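Local coordinates for aminotransferase (Neisseria meningitidis Z2491, PDB 3JTX), which probably transfers amino groups between amino acids and keto acids, using pyridoxal phosphate bound to a lysine as a Schiff base, at residues A[149-154]-A[370-375]. Sequence-based numbering, arbitrary orientation.
Sequences CPAPSF and EGYVRI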
ATOM      1  N   CYS A 149      -9.477  12.272 -26.602  1.00 22.57           N
ATOM      2  CA  CYS A 149      -8.871  11.297 -27.507  1.00 23.15           C
ATOM      3  C   CYS A 149      -9.868  10.857 -28.591  1.00 23.85           C
ATOM      4  O   CYS A 149     -10.514   9.816 -28.462  1.00 23.62           O
ATOM      5  CB  CYS A 149      -8.417  10.093 -26.691  1.00 23.40           C
ATOM      6  SG  CYS A 149      -7.200  10.526 -25.450  1.00 23.18           S
ATOM      7  N   PRO A 150     -10.027  11.678 -29.648  1.00 24.39           N
ATOM      8  CA  PRO A 150     -10.989  11.378 -30.712  1.00 24.53           C
ATOM      9  C   PRO A 150     -10.432  10.449 -31.775  1.00 24.77           C
ATOM     10  O   PRO A 150      -9.217  10.367 -31.951  1.00 24.62           O
ATOM     11  CB  PRO A 150     -11.252  12.761 -31.323  1.00 24.64           C
ATOM     12  CG  PRO A 150      -9.931  13.455 -31.196  1.00 24.67           C
ATOM     13  CD  PRO A 150      -9.412  13.010 -29.833  1.00 24.66           C
ATOM     14  N   ALA A 151     -11.333   9.776 -32.491  1.00 25.46           N
ATOM     15  CA  ALA A 151     -10.993   8.949 -33.652  1.00 25.74           C
ATOM     16  C   ALA A 151     -10.312   9.795 -34.727  1.00 26.25           C
ATOM     17  O   ALA A 151     -10.503  11.006 -34.754  1.00 26.33           O
ATOM     18  CB  ALA A 151     -12.270   8.307 -34.228  1.00 25.38           C
ATOM     19  N   PRO A 152      -9.516   9.171 -35.615  1.00 26.95           N
ATOM     20  CA  PRO A 152      -9.176   7.733 -35.694  1.00 27.47           C
ATOM     21  C   PRO A 152      -7.940   7.269 -34.905  1.00 27.41           C
ATOM     22  O   PRO A 152      -7.785   6.074 -34.687  1.00 27.86           O
ATOM     23  CB  PRO A 152      -8.923   7.520 -37.193  1.00 27.72           C
ATOM     24  CG  PRO A 152      -8.387   8.849 -37.667  1.00 27.61           C
ATOM     25  CD  PRO A 152      -9.079   9.904 -36.823  1.00 27.36           C
ATOM     26  N   SER A 153      -7.059   8.181 -34.509  1.00 27.11           N
ATOM     27  CA  SER A 153      -5.842   7.794 -33.783  1.00 26.86           C
ATOM     28  C   SER A 153      -6.117   7.487 -32.302  1.00 26.12           C
ATOM     29  O   SER A 153      -5.472   6.610 -31.715  1.00 26.07           O
ATOM     30  CB  SER A 153      -4.798   8.907 -33.872  1.00 26.97           C
ATOM     31  OG  SER A 153      -5.126   9.990 -33.001  1.00 28.31           O
ATOM     32  N   PHE A 154      -7.074   8.215 -31.727  1.00 24.96           N
ATOM     33  CA  PHE A 154      -7.338   8.250 -30.281  1.00 24.64           C
ATOM     34  C   PHE A 154      -6.135   8.743 -29.451  1.00 24.91           C
ATOM     35  O   PHE A 154      -6.075   8.494 -28.250  1.00 24.90           O
ATOM     36  CB  PHE A 154      -7.872   6.898 -29.763  1.00 24.30           C
ATOM     37  CG  PHE A 154      -9.079   6.412 -30.501  1.00 22.66           C
ATOM     38  CD1 PHE A 154     -10.335   6.901 -30.197  1.00 21.34           C
ATOM     39  CD2 PHE A 154      -8.951   5.491 -31.530  1.00 23.72           C
ATOM     40  CE1 PHE A 154     -11.453   6.480 -30.899  1.00 22.36           C
ATOM     41  CE2 PHE A 154     -10.064   5.054 -32.239  1.00 23.20           C
ATOM     42  CZ  PHE A 154     -11.315   5.545 -31.922  1.00 23.38           C
ATOM     43  N   GLU A 370     -18.871   8.832 -25.532  1.00 20.49           N
ATOM     44  CA  GLU A 370     -20.173   8.612 -26.171  1.00 20.43           C
ATOM     45  C   GLU A 370     -20.001   8.065 -27.578  1.00 19.28           C
ATOM     46  O   GLU A 370     -19.105   8.486 -28.313  1.00 18.28           O
ATOM     47  CB  GLU A 370     -20.973   9.901 -26.266  1.00 21.15           C
ATOM     48  CG  GLU A 370     -21.627  10.338 -24.989  1.00 25.32           C
ATOM     49  CD  GLU A 370     -22.546  11.549 -25.182  1.00 29.36           C
ATOM     50  OE1 GLU A 370     -22.843  11.899 -26.343  1.00 31.37           O
ATOM     51  OE2 GLU A 370     -22.959  12.141 -24.161  1.00 33.25           O
ATOM     52  N   GLY A 371     -20.857   7.117 -27.954  1.00 18.38           N
ATOM     53  CA  GLY A 371     -20.813   6.558 -29.303  1.00 17.57           C
ATOM     54  C   GLY A 371     -19.895   5.360 -29.454  1.00 17.31           C
ATOM     55  O   GLY A 371     -19.742   4.840 -30.563  1.00 17.38           O
ATOM     56  N   TYR A 372     -19.303   4.914 -28.342  1.00 16.45           N
ATOM     57  CA  TYR A 372     -18.429   3.738 -28.298  1.00 15.84           C
ATOM     58  C   TYR A 372     -18.816   2.850 -27.142  1.00 15.01           C
ATOM     59  O   TYR A 372     -19.343   3.340 -26.163  1.00 14.04           O
ATOM     60  CB  TYR A 372     -16.972   4.161 -28.086  1.00 16.16           C
ATOM     61  CG  TYR A 372     -16.385   4.831 -29.295  1.00 17.00           C
ATOM     62  CD1 TYR A 372     -15.733   4.090 -30.274  1.00 17.77           C
ATOM     63  CD2 TYR A 372     -16.500   6.204 -29.474  1.00 19.95           C
ATOM     64  CE1 TYR A 372     -15.209   4.701 -31.405  1.00 19.87           C
ATOM     65  CE2 TYR A 372     -15.966   6.828 -30.607  1.00 22.10           C
ATOM     66  CZ  TYR A 372     -15.334   6.066 -31.568  1.00 22.54           C
ATOM     67  OH  TYR A 372     -14.816   6.672 -32.697  1.00 26.11           O
ATOM     68  N   VAL A 373     -18.555   1.545 -27.273  1.00 14.34           N
ATOM     69  CA  VAL A 373     -18.582   0.635 -26.138  1.00 14.33           C
ATOM     70  C   VAL A 373     -17.231  -0.045 -26.012  1.00 14.68           C
ATOM     71  O   VAL A 373     -16.577  -0.363 -27.019  1.00 13.84           O
ATOM     72  CB  VAL A 373     -19.720  -0.435 -26.234  1.00 14.21           C
ATOM     73  CG1 VAL A 373     -21.078   0.225 -26.191  1.00 13.92           C
ATOM     74  CG2 VAL A 373     -19.580  -1.336 -27.506  1.00 14.28           C
ATOM     75  N   ARG A 374     -16.792  -0.249 -24.776  1.00 14.60           N
ATOM     76  CA  ARG A 374     -15.613  -1.047 -24.536  1.00 14.97           C
ATOM     77  C   ARG A 374     -15.992  -2.529 -24.415  1.00 15.14           C
ATOM     78  O   ARG A 374     -16.865  -2.903 -23.640  1.00 15.11           O
ATOM     79  CB  ARG A 374     -14.853  -0.579 -23.291  1.00 14.93           C
ATOM     80  CG  ARG A 374     -13.458  -1.155 -23.221  1.00 15.74           C
ATOM     81  CD  ARG A 374     -12.812  -0.891 -21.912  1.00 15.37           C
ATOM     82  NE  ARG A 374     -13.454  -1.575 -20.809  1.00 13.57           N
ATOM     83  CZ  ARG A 374     -13.125  -1.403 -19.530  1.00 14.98           C
ATOM     84  NH1 ARG A 374     -12.142  -0.580 -19.193  1.00 14.44           N
ATOM     85  NH2 ARG A 374     -13.758  -2.076 -18.579  1.00 16.42           N
ATOM     86  N   ILE A 375     -15.319  -3.364 -25.207  1.00 15.26           N
ATOM     87  CA  ILE A 375     -15.442  -4.821 -25.148  1.00 15.58           C
ATOM     88  C   ILE A 375     -14.073  -5.386 -24.782  1.00 15.59           C
ATOM     89  O   ILE A 375     -13.083  -5.061 -25.443  1.00 15.63           O
ATOM     90  CB  ILE A 375     -15.858  -5.388 -26.542  1.00 15.93           C
ATOM     91  CG1 ILE A 375     -17.234  -4.878 -26.946  1.00 18.09           C
ATOM     92  CG2 ILE A 375     -15.872  -6.890 -26.548  1.00 16.88           C
ATOM     93  CD1 ILE A 375     -17.565  -5.056 -28.457  1.00 16.28           C
TER
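With CG anti to the carbonyl carbon and beside the backbone N in both residues (chi1 -54° in Phe154, -71° in Tyr372), the two rings approach from opposite directions. Their meeting is a T-shaped (edge-to-face) aromatic pair of the offset kind, here joining two parts of a class I and II aminotransferase: the loop that follows strand 143-148, outermost in this chain's large mixed sheet, and strand 372-376, the middle strand of the small antiparallel sheet. Phe154 supplies the edge and Tyr372 the face. The planes stand at 84°, and the ring centroids are 5.7 Å apart. The offset carries the Phe154 edge to the phenol end of the tyrosine, with CE1 of Phe154 4.0 Å from CZ of Tyr372.

The pair illustrates how side chains can join a loop to a strand whose backbone stays well apart: even the nearest CA atoms, those of Ala151 and Tyr372, are separated by 10.5 Å. The loop is tightly curled, with a cis peptide bond before Pro152 and a weak hydrogen bond from Phe154 N to Pro150 O. This curl sets CA of Ala151 over one face of the Phe154 ring, near its rim. Trp330, on the adjacent strand 328-332, extends the aromatic group, stacking with Tyr372 and meeting Phe154 edge-to-face. Outside this contact, NH2 of Arg374 forms a salt bridge with a MES molecule, probably from the crystallisation liquor. At the far tip of the tyrosine, OH of Tyr372 touches the methyl CB of Ala151 at 3.4 Å.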